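Long-range contacts in Poly(Beta-D-mannuronate) lyase (Pseudopedobacter saltans, PDB 7O79), which probably acts as an alginate lyase of polysaccharide lyase family 6, cleaving poly(beta-D-mannuronate) chains by beta-elimination: residues D317-V328 and N354-K365; I333-P343 and I371-L382. One frame throughout, in Å; residues are numbered along the deposited sequence.

Contact 1 (D317-V328 and N354-K365); sequences DGLYVNNTFLNV and NNTITHNIISTK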
loop_
_atom_site.group_PDB
_atom_site.type_symbol
_atom_site.label_atom_id
_atom_site.label_comp_id
_atom_site.label_asym_id
_atom_site.label_seq_id
_atom_site.Cartn_x
_atom_site.Cartn_y
_atom_site.Cartn_z
ATOM N N ASP A 317 -5.074 -20.764 5.575
ATOM C CA ASP A 317 -6.467 -20.455 5.847
ATOM C C ASP A 317 -6.969 -19.317 4.960
ATOM O O ASP A 317 -7.936 -18.639 5.308
ATOM C CB ASP A 317 -6.651 -20.048 7.314
ATOM C CG ASP A 317 -6.296 -21.164 8.279
ATOM O OD1 ASP A 317 -6.372 -22.356 7.918
ATOM O OD2 ASP A 317 -6.017 -20.834 9.454
ATOM N N GLY A 318 -6.290 -19.048 3.837
ATOM C CA GLY A 318 -6.641 -17.921 2.998
ATOM C C GLY A 318 -7.556 -18.311 1.840
ATOM O O GLY A 318 -7.726 -19.485 1.523
ATOM N N LEU A 319 -8.146 -17.289 1.213
ATOM C CA LEU A 319 -9.012 -17.468 0.049
ATOM C C LEU A 319 -8.344 -16.801 -1.147
ATOM O O LEU A 319 -8.193 -15.576 -1.175
ATOM C CB LEU A 319 -10.394 -16.864 0.303
ATOM C CG LEU A 319 -11.511 -17.265 -0.661
ATOM C CD1 LEU A 319 -11.970 -18.711 -0.412
ATOM C CD2 LEU A 319 -12.684 -16.291 -0.541
ATOM N N TYR A 320 -7.956 -17.598 -2.143
ATOM C CA TYR A 320 -7.240 -17.117 -3.326
ATOM C C TYR A 320 -8.025 -17.573 -4.558
ATOM O O TYR A 320 -7.634 -18.548 -5.193
ATOM C CB TYR A 320 -5.780 -17.648 -3.327
ATOM C CG TYR A 320 -5.011 -17.194 -2.098
ATOM C CD1 TYR A 320 -4.434 -15.930 -2.047
ATOM C CD2 TYR A 320 -4.907 -18.009 -0.975
ATOM C CE1 TYR A 320 -3.739 -15.499 -0.905
ATOM C CE2 TYR A 320 -4.214 -17.580 0.177
ATOM C CZ TYR A 320 -3.648 -16.322 0.198
ATOM O OH TYR A 320 -2.961 -15.895 1.321
ATOM N N VAL A 321 -9.121 -16.862 -4.887
ATOM C CA VAL A 321 -10.161 -17.380 -5.778
ATOM C C VAL A 321 -10.519 -16.349 -6.838
ATOM O O VAL A 321 -10.446 -15.136 -6.607
ATOM C CB VAL A 321 -11.435 -17.794 -4.976
ATOM C CG1 VAL A 321 -12.494 -18.374 -5.885
ATOM C CG2 VAL A 321 -11.086 -18.850 -3.958
ATOM N N ASN A 322 -10.912 -16.843 -8.020
ATOM C CA ASN A 322 -11.478 -15.997 -9.074
ATOM C C ASN A 322 -10.559 -14.852 -9.464
ATOM O O ASN A 322 -11.011 -13.721 -9.665
ATOM C CB ASN A 322 -12.839 -15.447 -8.668
ATOM C CG ASN A 322 -13.891 -16.517 -8.623
ATOM O OD1 ASN A 322 -14.462 -16.796 -7.576
ATOM N ND2 ASN A 322 -14.159 -17.126 -9.778
ATOM N N ASN A 323 -9.264 -15.136 -9.551
ATOM C CA ASN A 323 -8.300 -14.178 -10.069
ATOM C C ASN A 323 -7.879 -14.581 -11.475
ATOM O O ASN A 323 -8.057 -15.723 -11.898
ATOM C CB ASN A 323 -7.066 -14.087 -9.161
ATOM C CG ASN A 323 -7.410 -13.687 -7.723
ATOM O OD1 ASN A 323 -7.679 -12.513 -7.444
ATOM N ND2 ASN A 323 -7.391 -14.660 -6.804
ATOM N N THR A 324 -7.298 -13.625 -12.196
ATOM C CA THR A 324 -6.781 -13.881 -13.533
ATOM C C THR A 324 -5.338 -13.409 -13.599
ATOM O O THR A 324 -5.045 -12.262 -13.246
ATOM C CB THR A 324 -7.649 -13.181 -14.578
ATOM O OG1 THR A 324 -8.973 -13.717 -14.494
ATOM C CG2 THR A 324 -7.100 -13.368 -15.977
ATOM N N PHE A 325 -4.443 -14.308 -14.015
ATOM C CA PHE A 325 -3.013 -14.026 -14.169
ATOM C C PHE A 325 -2.578 -14.397 -15.589
ATOM O O PHE A 325 -2.276 -15.563 -15.862
ATOM C CB PHE A 325 -2.182 -14.803 -13.140
ATOM C CG PHE A 325 -2.688 -14.692 -11.726
ATOM C CD1 PHE A 325 -2.461 -13.532 -10.976
ATOM C CD2 PHE A 325 -3.384 -15.738 -11.142
ATOM C CE1 PHE A 325 -2.932 -13.422 -9.658
ATOM C CE2 PHE A 325 -3.865 -15.629 -9.822
ATOM C CZ PHE A 325 -3.647 -14.472 -9.091
ATOM N N LEU A 326 -2.470 -13.425 -16.485
ATOM C CA LEU A 326 -2.215 -13.749 -17.885
ATOM C C LEU A 326 -0.884 -13.196 -18.364
ATOM O O LEU A 326 -0.507 -12.072 -18.024
ATOM C CB LEU A 326 -3.342 -13.240 -18.790
ATOM C CG LEU A 326 -4.688 -13.941 -18.578
ATOM C CD1 LEU A 326 -5.824 -13.115 -19.200
ATOM C CD2 LEU A 326 -4.666 -15.349 -19.113
ATOM N N ASN A 327 -0.175 -13.995 -19.164
ATOM C CA ASN A 327 1.043 -13.527 -19.843
ATOM C C ASN A 327 2.091 -13.063 -18.833
ATOM O O ASN A 327 2.780 -12.065 -19.041
ATOM C CB ASN A 327 0.706 -12.424 -20.857
ATOM C CG ASN A 327 1.870 -12.071 -21.786
ATOM O OD1 ASN A 327 2.680 -12.926 -22.171
ATOM N ND2 ASN A 327 1.938 -10.804 -22.163
ATOM N N VAL A 328 2.220 -13.801 -17.712
ATOM C CA VAL A 328 3.186 -13.428 -16.676
ATOM C C VAL A 328 4.542 -14.028 -17.015
ATOM O O VAL A 328 4.635 -15.136 -17.558
ATOM C CB VAL A 328 2.711 -13.857 -15.265
ATOM C CG1 VAL A 328 1.407 -13.169 -14.935
ATOM C CG2 VAL A 328 2.555 -15.357 -15.133
ATOM N N ASN A 354 -3.719 -25.331 3.964
ATOM C CA ASN A 354 -5.140 -25.069 4.200
ATOM C C ASN A 354 -5.630 -23.787 3.531
ATOM O O ASN A 354 -6.503 -23.103 4.068
ATOM C CB ASN A 354 -5.458 -25.025 5.697
ATOM C CG ASN A 354 -6.927 -25.290 5.978
ATOM O OD1 ASN A 354 -7.521 -26.141 5.349
ATOM N ND2 ASN A 354 -7.509 -24.559 6.911
ATOM N N ASN A 355 -5.084 -23.438 2.365
ATOM C CA ASN A 355 -5.606 -22.326 1.582
ATOM C C ASN A 355 -6.486 -22.836 0.446
ATOM O O ASN A 355 -6.223 -23.886 -0.139
ATOM C CB ASN A 355 -4.481 -21.484 0.987
ATOM C CG ASN A 355 -3.522 -20.965 2.052
ATOM O OD1 ASN A 355 -3.853 -20.064 2.836
ATOM N ND2 ASN A 355 -2.344 -21.561 2.103
ATOM N N THR A 356 -7.482 -22.043 0.091
ATOM C CA THR A 356 -8.342 -22.327 -1.055
ATOM C C THR A 356 -7.839 -21.544 -2.271
ATOM O O THR A 356 -7.934 -20.315 -2.312
ATOM C CB THR A 356 -9.784 -21.991 -0.703
ATOM O OG1 THR A 356 -10.193 -22.843 0.381
ATOM C CG2 THR A 356 -10.716 -22.215 -1.912
ATOM N N ILE A 357 -7.284 -22.269 -3.246
ATOM C CA ILE A 357 -6.668 -21.710 -4.445
ATOM C C ILE A 357 -7.408 -22.287 -5.646
ATOM O O ILE A 357 -6.970 -23.290 -6.219
ATOM C CB ILE A 357 -5.168 -22.055 -4.502
ATOM C CG1 ILE A 357 -4.520 -21.803 -3.124
ATOM C CG2 ILE A 357 -4.474 -21.284 -5.656
ATOM C CD1 ILE A 357 -3.106 -22.380 -2.962
ATOM N N THR A 358 -8.550 -21.692 -6.008
ATOM C CA THR A 358 -9.445 -22.281 -7.010
ATOM C C THR A 358 -10.010 -21.207 -7.929
ATOM O O THR A 358 -9.990 -20.020 -7.613
ATOM C CB THR A 358 -10.645 -23.006 -6.389
ATOM O OG1 THR A 358 -11.450 -22.058 -5.683
ATOM C CG2 THR A 358 -10.207 -24.097 -5.442
ATOM N N HIS A 359 -10.532 -21.653 -9.077
ATOM C CA HIS A 359 -11.245 -20.786 -10.011
ATOM C C HIS A 359 -10.387 -19.624 -10.503
ATOM O O HIS A 359 -10.878 -18.524 -10.751
ATOM C CB HIS A 359 -12.560 -20.299 -9.397
ATOM C CG HIS A 359 -13.490 -21.416 -9.046
ATOM N ND1 HIS A 359 -13.400 -22.127 -7.866
ATOM C CD2 HIS A 359 -14.516 -21.967 -9.739
ATOM C CE1 HIS A 359 -14.344 -23.052 -7.840
ATOM N NE2 HIS A 359 -15.032 -22.978 -8.965
ATOM N N ASN A 360 -9.107 -19.893 -10.724
ATOM C CA ASN A 360 -8.182 -18.906 -11.254
ATOM C C ASN A 360 -7.892 -19.204 -12.719
ATOM O O ASN A 360 -7.891 -20.365 -13.136
ATOM C CB ASN A 360 -6.878 -18.919 -10.446
ATOM C CG ASN A 360 -7.110 -18.522 -8.995
ATOM O OD1 ASN A 360 -7.430 -17.364 -8.701
ATOM N ND2 ASN A 360 -6.995 -19.492 -8.085
ATOM N N ILE A 361 -7.644 -18.147 -13.492
ATOM C CA ILE A 361 -7.226 -18.249 -14.890
ATOM C C ILE A 361 -5.764 -17.837 -14.964
ATOM O O ILE A 361 -5.383 -16.826 -14.361
ATOM C CB ILE A 361 -8.092 -17.363 -15.803
ATOM C CG1 ILE A 361 -9.473 -17.988 -15.990
ATOM C CG2 ILE A 361 -7.382 -17.109 -17.158
ATOM C CD1 ILE A 361 -10.389 -17.150 -16.848
ATOM N N ILE A 362 -4.940 -18.625 -15.680
ATOM C CA ILE A 362 -3.491 -18.430 -15.711
ATOM C C ILE A 362 -2.939 -18.675 -17.113
ATOM O O ILE A 362 -3.330 -19.630 -17.798
ATOM C CB ILE A 362 -2.746 -19.357 -14.725
ATOM C CG1 ILE A 362 -3.321 -19.302 -13.305
ATOM C CG2 ILE A 362 -1.261 -19.030 -14.691
ATOM C CD1 ILE A 362 -3.247 -20.645 -12.594
ATOM N N SER A 363 -1.986 -17.837 -17.514
ATOM C CA SER A 363 -1.073 -18.158 -18.604
ATOM C C SER A 363 0.275 -17.523 -18.297
ATOM O O SER A 363 0.344 -16.482 -17.641
ATOM C CB SER A 363 -1.640 -17.701 -19.959
ATOM O OG SER A 363 -1.324 -16.346 -20.234
ATOM N N THR A 364 1.353 -18.203 -18.724
ATOM C CA THR A 364 2.725 -17.791 -18.482
ATOM C C THR A 364 3.460 -17.710 -19.812
ATOM O O THR A 364 3.148 -18.446 -20.750
ATOM C CB THR A 364 3.488 -18.763 -17.526
ATOM O OG1 THR A 364 3.803 -19.996 -18.203
ATOM C CG2 THR A 364 2.697 -19.057 -16.247
ATOM N N LYS A 365 4.447 -16.812 -19.873
ATOM C CA LYS A 365 5.224 -16.626 -21.100
ATOM C C LYS A 365 5.997 -17.885 -21.484
ATOM O O LYS A 365 6.153 -18.191 -22.674
ATOM C CB LYS A 365 6.193 -15.453 -20.937
ATOM C CG LYS A 365 5.527 -14.093 -20.914
ATOM C CD LYS A 365 6.557 -12.982 -20.800
ATOM C CE LYS A 365 5.930 -11.597 -21.012
ATOM N NZ LYS A 365 5.283 -11.074 -19.767
#
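Thr324 and Phe325 pair in parallel with Ile361 and Ile362, two successive coils of the right-handed parallel beta-helix stacked strand on strand. On the face carrying Thr324 and Ile361, methyl CG2 of Ile361 is the bump: it fits the hollow between Thr324 CG2 (3.9 Å) and Leu326 CD2 (3.8 Å). Earlier on the same face, Val321 CG2 fills the dip between Thr356 CG2 and Thr358 OG1. The opposite face turns inward, and there Ile362 CG1 meets the edge of the Phe325 ring, 4.2 Å from CD2.

At the turn between the strands, Asn323 and Asn360 lie side by side with amides only 5° from coplanar, one step of an asparagine ladder that Asn270 and Asn395 continue. Asn360 OD1 accepts from Asn323 N (3.0 Å) and, weakly, from Asn323 ND2, which also reaches Val267 O; Asn360 ND2 gives a straight bond to Tyr320 O (3.1 Å, 170°). With an alanine here the amide is gone; Tyr320 O would probably keep just the weak bond from Thr358 N, Asn323 N would lose its acceptor, and the side-chain step of the ladder to Asn323 would be missing.

At the beta bulge between Phe325 and Val328, Ser363 OG, which also bonds Asn400, accepts from Asn327 N. Lys365, its chain bent at the last torsion (chi4 82°), curls back so that NZ meets Asn327 O at 2.8 Å and Asn251 OD1 besides.

Contact 2 (I333-P343 and I371-L382); sequences INIGGSYNGNP and IQATSPSQNPIL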
loop_
_atom_site.group_PDB
_atom_site.type_symbol
_atom_site.label_atom_id
_atom_site.label_comp_id
_atom_site.label_asym_id
_atom_site.label_seq_id
_atom_site.Cartn_x
_atom_site.Cartn_y
_atom_site.Cartn_z
ATOM N N ILE A 333 0.933 -18.924 -10.187
ATOM C CA ILE A 333 0.759 -18.960 -8.747
ATOM C C ILE A 333 1.936 -19.733 -8.179
ATOM O O ILE A 333 2.172 -20.886 -8.567
ATOM C CB ILE A 333 -0.580 -19.590 -8.336
ATOM C CG1 ILE A 333 -1.732 -18.828 -9.015
ATOM C CG2 ILE A 333 -0.720 -19.598 -6.804
ATOM C CD1 ILE A 333 -3.152 -19.304 -8.669
ATOM N N ASN A 334 2.696 -19.086 -7.304
ATOM C CA ASN A 334 3.856 -19.687 -6.663
ATOM C C ASN A 334 3.444 -20.023 -5.230
ATOM O O ASN A 334 3.333 -19.135 -4.382
ATOM C CB ASN A 334 5.036 -18.724 -6.742
ATOM C CG ASN A 334 6.312 -19.278 -6.113
ATOM O OD1 ASN A 334 6.394 -20.440 -5.745
ATOM N ND2 ASN A 334 7.318 -18.438 -6.017
ATOM N N ILE A 335 3.146 -21.300 -4.984
ATOM C CA ILE A 335 2.750 -21.782 -3.662
ATOM C C ILE A 335 4.033 -22.193 -2.946
ATOM O O ILE A 335 4.549 -23.295 -3.145
ATOM C CB ILE A 335 1.745 -22.932 -3.745
ATOM C CG1 ILE A 335 0.598 -22.584 -4.707
ATOM C CG2 ILE A 335 1.170 -23.267 -2.366
ATOM C CD1 ILE A 335 -0.340 -23.748 -4.979
ATOM N N GLY A 336 4.582 -21.279 -2.144
ATOM C CA GLY A 336 5.796 -21.579 -1.418
ATOM C C GLY A 336 7.015 -20.816 -1.902
ATOM O O GLY A 336 8.088 -21.399 -2.049
ATOM N N GLY A 337 6.874 -19.514 -2.147
ATOM C CA GLY A 337 8.026 -18.717 -2.519
ATOM C C GLY A 337 9.040 -18.645 -1.390
ATOM O O GLY A 337 8.704 -18.803 -0.218
ATOM N N SER A 338 10.305 -18.418 -1.765
ATOM C CA SER A 338 11.419 -18.195 -0.823
ATOM C C SER A 338 11.504 -19.278 0.250
ATOM O O SER A 338 11.541 -19.008 1.456
ATOM C CB SER A 338 11.334 -16.815 -0.189
ATOM O OG SER A 338 11.190 -15.840 -1.197
ATOM N N TYR A 339 11.552 -20.521 -0.211
ATOM C CA TYR A 339 11.712 -21.663 0.673
ATOM C C TYR A 339 13.178 -21.835 1.043
ATOM O O TYR A 339 14.065 -21.737 0.187
ATOM C CB TYR A 339 11.196 -22.921 -0.017
ATOM C CG TYR A 339 11.221 -24.203 0.810
ATOM C CD1 TYR A 339 10.368 -24.375 1.896
ATOM C CD2 TYR A 339 12.071 -25.259 0.467
ATOM C CE1 TYR A 339 10.364 -25.570 2.633
ATOM C CE2 TYR A 339 12.088 -26.443 1.192
ATOM C CZ TYR A 339 11.226 -26.603 2.271
ATOM O OH TYR A 339 11.236 -27.782 2.994
ATOM N N ASN A 340 13.431 -22.084 2.329
ATOM C CA ASN A 340 14.763 -22.432 2.817
ATOM C C ASN A 340 14.684 -23.858 3.343
ATOM O O ASN A 340 14.218 -24.081 4.464
ATOM C CB ASN A 340 15.244 -21.472 3.897
ATOM C CG ASN A 340 16.563 -21.909 4.506
ATOM O OD1 ASN A 340 17.297 -22.711 3.914
ATOM N ND2 ASN A 340 16.875 -21.384 5.685
ATOM N N GLY A 341 15.127 -24.818 2.534
ATOM C CA GLY A 341 15.168 -26.192 2.975
ATOM C C GLY A 341 16.345 -26.557 3.862
ATOM O O GLY A 341 16.455 -27.713 4.274
ATOM N N ASN A 342 17.236 -25.608 4.161
ATOM C CA ASN A 342 18.387 -25.843 5.032
ATOM C C ASN A 342 18.287 -24.846 6.172
ATOM O O ASN A 342 18.931 -23.779 6.148
ATOM C CB ASN A 342 19.717 -25.711 4.297
ATOM C CG ASN A 342 19.901 -26.785 3.250
ATOM O OD1 ASN A 342 19.691 -27.973 3.512
ATOM N ND2 ASN A 342 20.311 -26.377 2.055
ATOM N N PRO A 343 17.473 -25.151 7.175
ATOM C CA PRO A 343 17.299 -24.221 8.296
ATOM C C PRO A 343 18.629 -23.899 8.956
ATOM O O PRO A 343 19.475 -24.769 9.151
ATOM C CB PRO A 343 16.358 -24.970 9.254
ATOM C CG PRO A 343 16.176 -26.348 8.672
ATOM C CD PRO A 343 16.543 -26.293 7.226
ATOM N N ILE A 371 0.994 -23.114 -12.120
ATOM C CA ILE A 371 0.988 -23.306 -10.679
ATOM C C ILE A 371 2.279 -24.018 -10.318
ATOM O O ILE A 371 2.615 -25.053 -10.905
ATOM C CB ILE A 371 -0.249 -24.089 -10.204
ATOM C CG1 ILE A 371 -1.510 -23.354 -10.656
ATOM C CG2 ILE A 371 -0.236 -24.230 -8.696
ATOM C CD1 ILE A 371 -2.746 -23.878 -10.057
ATOM N N GLN A 372 3.027 -23.422 -9.407
ATOM C CA GLN A 372 4.329 -23.916 -8.989
ATOM C C GLN A 372 4.257 -24.076 -7.479
ATOM O O GLN A 372 4.130 -23.079 -6.765
ATOM C CB GLN A 372 5.409 -22.922 -9.392
ATOM C CG GLN A 372 6.768 -23.167 -8.817
ATOM C CD GLN A 372 7.747 -22.129 -9.293
ATOM O OE1 GLN A 372 7.878 -21.878 -10.500
ATOM N NE2 GLN A 372 8.430 -21.487 -8.349
ATOM N N ALA A 373 4.320 -25.314 -6.989
ATOM C CA ALA A 373 4.253 -25.584 -5.556
ATOM C C ALA A 373 5.588 -26.135 -5.074
ATOM O O ALA A 373 6.035 -27.189 -5.539
ATOM C CB ALA A 373 3.122 -26.555 -5.232
ATOM N N THR A 374 6.225 -25.429 -4.147
ATOM C CA THR A 374 7.491 -25.915 -3.615
ATOM C C THR A 374 7.276 -27.233 -2.874
ATOM O O THR A 374 6.332 -27.379 -2.090
ATOM C CB THR A 374 8.117 -24.869 -2.698
ATOM O OG1 THR A 374 8.428 -23.706 -3.466
ATOM C CG2 THR A 374 9.403 -25.389 -2.095
ATOM N N SER A 375 8.129 -28.218 -3.172
ATOM C CA SER A 375 7.964 -29.452 -2.432
ATOM C C SER A 375 8.947 -29.502 -1.267
ATOM O O SER A 375 10.022 -28.895 -1.325
ATOM C CB SER A 375 8.164 -30.656 -3.361
ATOM O OG SER A 375 9.540 -30.877 -3.604
ATOM N N PRO A 376 8.584 -30.177 -0.177
ATOM C CA PRO A 376 9.446 -30.168 1.009
ATOM C C PRO A 376 10.851 -30.655 0.691
ATOM O O PRO A 376 11.055 -31.534 -0.149
ATOM C CB PRO A 376 8.730 -31.118 1.973
ATOM C CG PRO A 376 7.302 -31.068 1.540
ATOM C CD PRO A 376 7.335 -30.926 0.055
ATOM N N SER A 377 11.824 -30.032 1.342
ATOM C CA SER A 377 13.174 -30.565 1.386
ATOM C C SER A 377 13.176 -31.989 1.940
ATOM O O SER A 377 12.273 -32.400 2.676
ATOM C CB SER A 377 14.045 -29.666 2.257
ATOM O OG SER A 377 15.219 -30.335 2.650
ATOM N N GLN A 378 14.202 -32.757 1.576
ATOM C CA GLN A 378 14.408 -34.067 2.183
ATOM C C GLN A 378 15.330 -33.997 3.396
ATOM O O GLN A 378 15.671 -35.042 3.964
ATOM C CB GLN A 378 14.955 -35.067 1.154
ATOM C CG GLN A 378 14.080 -35.245 -0.091
ATOM C CD GLN A 378 12.720 -35.876 0.218
ATOM O OE1 GLN A 378 12.618 -36.821 1.005
ATOM N NE2 GLN A 378 11.670 -35.348 -0.403
ATOM N N ASN A 379 15.724 -32.788 3.801
ATOM C CA ASN A 379 16.565 -32.593 4.970
ATOM C C ASN A 379 15.956 -33.322 6.166
ATOM O O ASN A 379 14.770 -33.123 6.472
ATOM C CB ASN A 379 16.720 -31.092 5.247
ATOM C CG ASN A 379 17.817 -30.775 6.262
ATOM O OD1 ASN A 379 18.018 -31.504 7.240
ATOM N ND2 ASN A 379 18.544 -29.683 6.018
ATOM N N PRO A 380 16.708 -34.205 6.831
ATOM C CA PRO A 380 16.116 -35.033 7.896
ATOM C C PRO A 380 15.487 -34.243 9.030
ATOM O O PRO A 380 14.487 -34.692 9.602
ATOM C CB PRO A 380 17.319 -35.851 8.374
ATOM C CG PRO A 380 18.089 -36.038 7.099
ATOM C CD PRO A 380 18.090 -34.631 6.547
ATOM N N ILE A 381 16.037 -33.081 9.386
ATOM C CA ILE A 381 15.454 -32.322 10.485
ATOM C C ILE A 381 14.133 -31.662 10.123
ATOM O O ILE A 381 13.492 -31.083 11.004
ATOM C CB ILE A 381 16.426 -31.248 11.003
ATOM C CG1 ILE A 381 16.623 -30.175 9.942
ATOM C CG2 ILE A 381 17.738 -31.882 11.445
ATOM C CD1 ILE A 381 17.445 -29.039 10.428
ATOM N N LEU A 382 13.705 -31.736 8.859
ATOM C CA LEU A 382 12.381 -31.281 8.445
ATOM C C LEU A 382 11.424 -32.430 8.138
ATOM O O LEU A 382 10.328 -32.185 7.621
ATOM C CB LEU A 382 12.496 -30.374 7.220
ATOM C CG LEU A 382 13.467 -29.209 7.332
ATOM C CD1 LEU A 382 13.265 -28.262 6.163
ATOM C CD2 LEU A 382 13.230 -28.480 8.666
HETATM O O HOH W 1 8.497 -22.303 -5.723
HETATM O O HOH W 2 4.196 -25.549 -1.563
#
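Ile333, Asn334 and Ile335 run parallel to Ile371, Gln372 and Ala373, joined by a short ladder of backbone bonds in which Gln372 and Ile335 donate in turn and Thr374 N closes the series on Ile335 O at 2.9 Å. On the inward face Ile335 CD1 crosses to Ile371 CG2 (3.7 Å). On the other face the amides of Asn334 and Gln372 point the same way with planes 62° apart, and one water ties them together: it donates to Asn334 OD1 and Thr374 OG1 and accepts from Gln372 NE2.

Thr374 is held by both branches. Its hydroxyl OG1 donates to Gly336 O (2.7 Å), coming from above the carbonyl plane, while CG2 packs against Tyr339 CG at 3.6 Å. A side chain at Gly336 would run into Thr374 CB.

With CG anti to the backbone N (chi1 -177°), Tyr339 swings its ring across to segment 371-382, where OH accepts a nearly straight bond from Ser377 N (2.9 Å, 169°). Ser377 OG in turn closes an ST turn by accepting from Asn379 N. Asn379 ND2 meets Asn342 OD1 on a lone pair, in the carbonyl plane, at 3.2 Å. At the far end Pro343 CG presses tightly on Ile381 CD1 (3.5 Å) and also touches Leu382 CD2.

Strand 333-337 lies between strand 280-283 and strand 371-373, the last of its sheet within this chain; Ile335 and Ile371 both reach Leu392 of strand 391-397 across the interior.

How the contacts relate
From the N terminus, the chain passes 317-328, turns a corner into 333-343, then comes round to 354-365 and on to 371-382. Contact 1 closes when 354-365 returns beside 317-328, after 25 intervening residues; contact 2 closes when 371-382 returns beside 333-343, after 27. The segments alternate, so the two closures cross, as successive coils of a beta-helix must. Each contact stacks the same two coils on a different wall; the centres of the two contacts lie about 19 Å apart. The walls meet in the interior, where Ile357 CD1 lies 3.7 Å from Ile335 CD1 and Ile362 CD1 packs on Ile371 CG1. Contact 2 also joins the long excursions that leave the coils beyond strands 333-337 and 371-373.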